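Local coordinates for protein putative phosphohistidine phosphatase SixA (Agrobacterium tumefaciens, PDB 2RFL) that probably removes phosphate from phosphohistidine in a signalling protein, as expected of a SixA-like member of the histidine phosphatase superfamily, at residues A49-R54 / L163-A168; I58-A63 / Q68-W73. All coordinates share one frame; numbering follows the deposited sequence.

Two contacts made on very different scales of sequence meet on one mixed sheet. From the N terminus, strand 10-15 is followed by helix 35-51, whose last turn and the residues after it supply the first half of contact 1. The chain then enters strand 57-60, turns at once into helix 64-77 and so closes contact 2, a loop of only a few residues. Contact 1 is closed by one of the two outermost strands, 162-167, 109 residues beyond its first segment, so contact 2 is nested inside its loop. Their centres lie about 17 Å apart, yet they touch, Tyr53 O packing 3.9 Å from Trp73 CZ3. Contact 1 ties a helix end to a sheet edge; contact 2 binds a strand to its following helix.

Contact 1: A49-R54 / L163-A168; sequences ADRRYR and LIDFLA
Tyr53 and Asp165 make the one hydrogen bond between 49-54 and 163-168: the phenol OH donates to Asp165 OD2 over 2.9 Å. OD2 receives it on the anti lone pair, turned away from its sister oxygen, and sits at the edge of the tyrosine ring, near its plane. Ring and carboxylate stand 80° apart, so the acid meets the phenol crosswise. The other oxygen, OD1, takes a weak bond from the backbone N of Phe166, 2.9 Å away, that may limit the rotation of the carboxylate.

The contact joins the end of helix 35-51 to the edge strand 162-167 of this alpha-beta-alpha sandwich. Ile164 and Asp165 together face Val147 in a classic beta bulge. Across from them Arg52 leaves helical geometry with positive phi, and Tyr53 centres an inverse gamma turn, its side chain directed toward the strand.

Van der Waals packing comes from Arg51. Its chain, bent at chi2 (86°) and chi3, brings NH1 to 4.0 Å from Leu167 CD2, which lies at the guanidinium edge. Within 49-54, its CB backs the ring that reaches Asp165, 3.4 Å above the plane of Tyr53 and over its centre.

The opposite charges of Arg51 NH1 and Asp165 OD2, 5.3 Å apart, may attract without touching. Arg51 NE has a long 3.9 Å salt bridge with Asp50 OD2, which lies well off the guanidinium plane, so charge alone acts and no N-H is aimed at it.

Contact 2: I58-A63 / Q68-W73; sequences ILSSTA and QTTQAW
Thr70 presents its hydroxyl to Ser60 and Ile58 on the strand, and OG1 does all the close touching in this small, buried contact. It is a strand-to-helix unit of the alpha-beta-alpha sandwich, in which helix 64-77 follows strand 57-60 directly and packs back against it. Thr70 OG1 lies 3.5 Å from Ser60 OG. Ile58 CG2 comes to 3.9 Å from Thr70 OG1, a methyl group alongside a polar atom, and the side chains of Ile58 and Thr70 are antiparallel. With chi1 at -76°, Thr70 OG1 is anti to its carbonyl carbon, which turns it to Ser60 and Ile58.

One shell out, Val113 of strand 109-114 and Tyr85 of strand 82-85 touch Thr70. Trp73, one turn along the helix, points toward the strand but rests on Met111 and on Ala45 and Ala48 of helix 35-51.

Between strand and helix, in the conformer described, Ser61 OG accepts from the backbone N of Ala63, 3.0 Å away, in an ST turn that leads into the helix with Ala63 as N-cap; in that conformer OG is also hydrogen-bonded to His115 NE2. The Ser60 hydroxyl is itself steered by a bond to a lone pair of Ser61 O, 2.8 Å from Ser60 OG, which lies in the plane of that carbonyl and 126° from its C=O bond.

Contact 1: A49-R54 / L163-A168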
loop_
_atom_site.group_PDB
_atom_site.type_symbol
_atom_site.label_atom_id
_atom_site.label_comp_id
_atom_site.label_asym_id
_atom_site.label_seq_id
_atom_site.Cartn_x
_atom_site.Cartn_y
_atom_site.Cartn_z
ATOM N N ALA A 49 1.486 -5.679 12.191
ATOM C CA ALA A 49 0.851 -6.673 13.059
ATOM C C ALA A 49 1.088 -6.370 14.521
ATOM O O ALA A 49 0.580 -7.072 15.406
ATOM C CB ALA A 49 1.386 -8.042 12.743
ATOM N N ASP A 50 1.897 -5.345 14.758
ATOM C CA ASP A 50 2.234 -4.881 16.105
ATOM C C ASP A 50 1.114 -3.940 16.544
ATOM O O ASP A 50 0.544 -4.085 17.634
ATOM C CB ASP A 50 3.600 -4.184 16.078
ATOM C CG ASP A 50 4.137 -3.873 17.445
ATOM O OD1 ASP A 50 3.685 -4.506 18.418
ATOM O OD2 ASP A 50 5.025 -2.994 17.539
ATOM N N ARG A 51 0.787 -3.006 15.651
ATOM C CA ARG A 51 -0.393 -2.164 15.794
ATOM C C ARG A 51 -1.647 -2.972 15.445
ATOM O O ARG A 51 -2.758 -2.513 15.643
ATOM C CB ARG A 51 -0.268 -0.887 14.944
ATOM C CG ARG A 51 0.622 0.216 15.544
ATOM C CD ARG A 51 2.096 0.021 15.187
ATOM N NE ARG A 51 2.982 0.111 16.357
ATOM C CZ ARG A 51 4.038 0.918 16.457
ATOM N NH1 ARG A 51 4.382 1.723 15.457
ATOM N NH2 ARG A 51 4.754 0.923 17.565
ATOM N N ARG A 52 -1.446 -4.201 14.973
ATOM C CA ARG A 52 -2.532 -5.125 14.641
ATOM C C ARG A 52 -3.268 -4.629 13.384
ATOM O O ARG A 52 -4.485 -4.780 13.224
ATOM C CB ARG A 52 -3.480 -5.315 15.837
ATOM C CG ARG A 52 -2.896 -6.128 17.006
ATOM C CD ARG A 52 -3.157 -7.609 16.815
ATOM N NE ARG A 52 -3.475 -8.301 18.062
ATOM C CZ ARG A 52 -4.500 -7.993 18.852
ATOM N NH1 ARG A 52 -5.290 -6.973 18.555
ATOM N NH2 ARG A 52 -4.726 -8.688 19.956
ATOM N N TYR A 53 -2.488 -4.010 12.510
ATOM C CA TYR A 53 -2.962 -3.490 11.248
ATOM C C TYR A 53 -3.128 -4.610 10.206
ATOM O O TYR A 53 -2.458 -4.593 9.165
ATOM C CB TYR A 53 -2.004 -2.407 10.757
ATOM C CG TYR A 53 -2.059 -1.110 11.548
ATOM C CD1 TYR A 53 -3.132 -0.825 12.391
ATOM C CD2 TYR A 53 -1.065 -0.135 11.393
ATOM C CE1 TYR A 53 -3.195 0.375 13.111
ATOM C CE2 TYR A 53 -1.110 1.060 12.079
ATOM C CZ TYR A 53 -2.176 1.318 12.964
ATOM O OH TYR A 53 -2.236 2.506 13.691
ATOM N N ARG A 54 -4.030 -5.555 10.500
ATOM C CA ARG A 54 -4.323 -6.727 9.667
ATOM C C ARG A 54 -5.486 -6.456 8.692
ATOM O O ARG A 54 -6.590 -6.131 9.123
ATOM C CB ARG A 54 -4.632 -7.954 10.547
ATOM C CG ARG A 54 -4.808 -9.277 9.803
ATOM C CD ARG A 54 -5.507 -10.346 10.624
ATOM N NE ARG A 54 -6.540 -11.020 9.823
ATOM C CZ ARG A 54 -6.373 -12.136 9.091
ATOM N NH1 ARG A 54 -7.394 -12.629 8.390
ATOM N NH2 ARG A 54 -5.203 -12.762 9.031
ATOM N N LEU A 163 -6.587 10.378 7.599
ATOM C CA LEU A 163 -5.349 9.625 7.864
ATOM C C LEU A 163 -5.143 9.533 9.356
ATOM O O LEU A 163 -5.285 10.539 10.059
ATOM C CB LEU A 163 -4.122 10.257 7.200
ATOM C CG LEU A 163 -2.820 9.520 7.484
ATOM C CD1 LEU A 163 -2.477 8.462 6.433
ATOM C CD2 LEU A 163 -1.700 10.531 7.606
ATOM N N ILE A 164 -4.755 8.354 9.829
ATOM C CA ILE A 164 -4.881 7.958 11.254
ATOM C C ILE A 164 -3.514 7.511 11.819
ATOM O O ILE A 164 -3.286 7.518 13.080
ATOM C CB ILE A 164 -5.967 6.819 11.357
ATOM C CG1 ILE A 164 -7.376 7.393 11.324
ATOM C CG2 ILE A 164 -5.749 5.797 12.501
ATOM C CD1 ILE A 164 -7.922 7.881 12.600
ATOM N N ASP A 165 -2.639 7.107 10.880
ATOM C CA ASP A 165 -1.251 6.686 11.114
ATOM C C ASP A 165 -0.474 6.547 9.780
ATOM O O ASP A 165 -1.042 6.254 8.737
ATOM C CB ASP A 165 -1.225 5.355 11.887
ATOM C CG ASP A 165 0.088 5.130 12.667
ATOM O OD1 ASP A 165 1.028 5.966 12.565
ATOM O OD2 ASP A 165 0.178 4.111 13.400
ATOM N N PHE A 166 0.837 6.759 9.824
ATOM C CA PHE A 166 1.709 6.479 8.694
ATOM C C PHE A 166 3.008 5.802 9.142
ATOM O O PHE A 166 3.643 6.264 10.097
ATOM C CB PHE A 166 2.019 7.760 7.919
ATOM C CG PHE A 166 2.421 7.524 6.488
ATOM C CD1 PHE A 166 3.705 7.078 6.163
ATOM C CD2 PHE A 166 1.520 7.749 5.455
ATOM C CE1 PHE A 166 4.080 6.860 4.830
ATOM C CE2 PHE A 166 1.885 7.529 4.119
ATOM C CZ PHE A 166 3.171 7.080 3.813
ATOM N N LEU A 167 3.398 4.716 8.459
ATOM C CA LEU A 167 4.683 4.060 8.710
ATOM C C LEU A 167 5.719 4.262 7.601
ATOM O O LEU A 167 5.441 4.023 6.439
ATOM C CB LEU A 167 4.503 2.566 9.047
ATOM C CG LEU A 167 3.638 2.248 10.282
ATOM C CD1 LEU A 167 3.319 0.766 10.459
ATOM C CD2 LEU A 167 4.219 2.854 11.609
ATOM N N ALA A 168 6.893 4.755 7.982
ATOM C CA ALA A 168 8.060 4.877 7.108
ATOM C C ALA A 168 9.312 4.315 7.806
ATOM O O ALA A 168 9.355 4.233 9.042
ATOM C CB ALA A 168 8.281 6.313 6.723
#

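Contact 2: I58-A63 / Q68-W73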
loop_
_atom_site.group_PDB
_atom_site.type_symbol
_atom_site.label_atom_id
_atom_site.label_comp_id
_atom_site.label_asym_id
_atom_site.label_seq_id
_atom_site.Cartn_x
_atom_site.Cartn_y
_atom_site.Cartn_z
ATOM N N ILE A 58 -5.889 -8.171 0.566
ATOM C CA ILE A 58 -4.731 -7.504 -0.040
ATOM C C ILE A 58 -4.796 -7.526 -1.562
ATOM O O ILE A 58 -4.770 -8.612 -2.146
ATOM C CB ILE A 58 -3.373 -8.173 0.342
ATOM C CG1 ILE A 58 -3.135 -8.120 1.848
ATOM C CG2 ILE A 58 -2.204 -7.499 -0.392
ATOM C CD1 ILE A 58 -2.149 -9.141 2.341
ATOM N N LEU A 59 -4.844 -6.334 -2.193
ATOM C CA LEU A 59 -4.758 -6.184 -3.664
ATOM C C LEU A 59 -3.389 -5.655 -4.077
ATOM O O LEU A 59 -2.950 -4.601 -3.643
ATOM C CB LEU A 59 -5.842 -5.259 -4.193
ATOM C CG LEU A 59 -7.303 -5.569 -3.881
ATOM C CD1 LEU A 59 -8.309 -4.538 -4.411
ATOM C CD2 LEU A 59 -7.578 -6.992 -4.362
ATOM N N SER A 60 -2.686 -6.412 -4.898
ATOM C CA SER A 60 -1.287 -6.093 -5.221
ATOM C C SER A 60 -1.044 -6.157 -6.709
ATOM O O SER A 60 -1.661 -6.958 -7.385
ATOM C CB SER A 60 -0.340 -7.092 -4.551
ATOM O OG SER A 60 1.036 -6.918 -4.933
ATOM N N SER A 61 -0.127 -5.316 -7.194
ATOM C CA SER A 61 0.527 -5.503 -8.480
ATOM C C SER A 61 1.071 -6.942 -8.594
ATOM O O SER A 61 1.449 -7.601 -7.594
ATOM C CB SER A 61 1.672 -4.468 -8.656
ATOM O OG SER A 61 2.425 -4.573 -9.878
ATOM N N THR A 62 1.119 -7.419 -9.824
ATOM C CA THR A 62 1.728 -8.658 -10.104
ATOM C C THR A 62 3.234 -8.467 -10.214
ATOM O O THR A 62 3.945 -9.464 -10.252
ATOM C CB THR A 62 1.161 -9.233 -11.411
ATOM O OG1 THR A 62 1.065 -8.176 -12.365
ATOM C CG2 THR A 62 -0.206 -9.790 -11.170
ATOM N N ALA A 63 3.723 -7.204 -10.274
ATOM C CA ALA A 63 5.172 -6.974 -10.524
ATOM C C ALA A 63 5.987 -7.621 -9.417
ATOM O O ALA A 63 5.694 -7.432 -8.257
ATOM C CB ALA A 63 5.511 -5.504 -10.654
ATOM N N GLN A 68 6.902 -9.737 -3.845
ATOM C CA GLN A 68 7.831 -9.974 -2.743
ATOM C C GLN A 68 7.450 -9.045 -1.580
ATOM O O GLN A 68 7.351 -9.523 -0.433
ATOM C CB GLN A 68 9.302 -9.784 -3.144
ATOM C CG GLN A 68 9.861 -10.701 -4.236
ATOM C CD GLN A 68 11.094 -10.077 -4.991
ATOM O OE1 GLN A 68 11.345 -8.862 -4.992
ATOM N NE2 GLN A 68 11.791 -10.905 -5.678
ATOM N N THR A 69 7.182 -7.760 -1.866
ATOM C CA THR A 69 6.700 -6.884 -0.790
ATOM C C THR A 69 5.562 -7.604 -0.021
ATOM O O THR A 69 5.684 -7.782 1.192
ATOM C CB THR A 69 6.286 -5.430 -1.261
ATOM O OG1 THR A 69 7.357 -4.819 -2.012
ATOM C CG2 THR A 69 5.987 -4.526 -0.066
ATOM N N THR A 70 4.521 -8.063 -0.741
ATOM C CA THR A 70 3.318 -8.753 -0.178
ATOM C C THR A 70 3.661 -10.019 0.637
ATOM O O THR A 70 3.160 -10.178 1.743
ATOM C CB THR A 70 2.191 -9.034 -1.272
ATOM O OG1 THR A 70 1.480 -7.820 -1.583
ATOM C CG2 THR A 70 1.187 -10.080 -0.824
ATOM N N GLN A 71 4.533 -10.880 0.087
ATOM C CA GLN A 71 5.110 -12.002 0.796
ATOM C C GLN A 71 5.702 -11.658 2.178
ATOM O O GLN A 71 5.703 -12.471 3.093
ATOM C CB GLN A 71 6.128 -12.729 -0.096
ATOM C CG GLN A 71 5.519 -13.361 -1.368
ATOM C CD GLN A 71 6.536 -13.916 -2.386
ATOM O OE1 GLN A 71 7.726 -14.085 -2.086
ATOM N NE2 GLN A 71 6.054 -14.193 -3.612
ATOM N N ALA A 72 6.221 -10.457 2.348
ATOM C CA ALA A 72 6.656 -10.078 3.698
ATOM C C ALA A 72 5.476 -10.059 4.681
ATOM O O ALA A 72 5.546 -10.648 5.719
ATOM C CB ALA A 72 7.430 -8.780 3.696
ATOM N N TRP A 73 4.380 -9.405 4.307
ATOM C CA TRP A 73 3.133 -9.380 5.087
ATOM C C TRP A 73 2.489 -10.718 5.444
ATOM O O TRP A 73 2.065 -10.877 6.590
ATOM C CB TRP A 73 2.127 -8.486 4.406
ATOM C CG TRP A 73 2.580 -7.068 4.490
ATOM C CD1 TRP A 73 3.666 -6.508 3.863
ATOM C CD2 TRP A 73 1.996 -6.033 5.286
ATOM N NE1 TRP A 73 3.774 -5.186 4.210
ATOM C CE2 TRP A 73 2.764 -4.865 5.077
ATOM C CE3 TRP A 73 0.895 -5.978 6.149
ATOM C CZ2 TRP A 73 2.454 -3.641 5.684
ATOM C CZ3 TRP A 73 0.588 -4.771 6.753
ATOM C CH2 TRP A 73 1.362 -3.610 6.511
#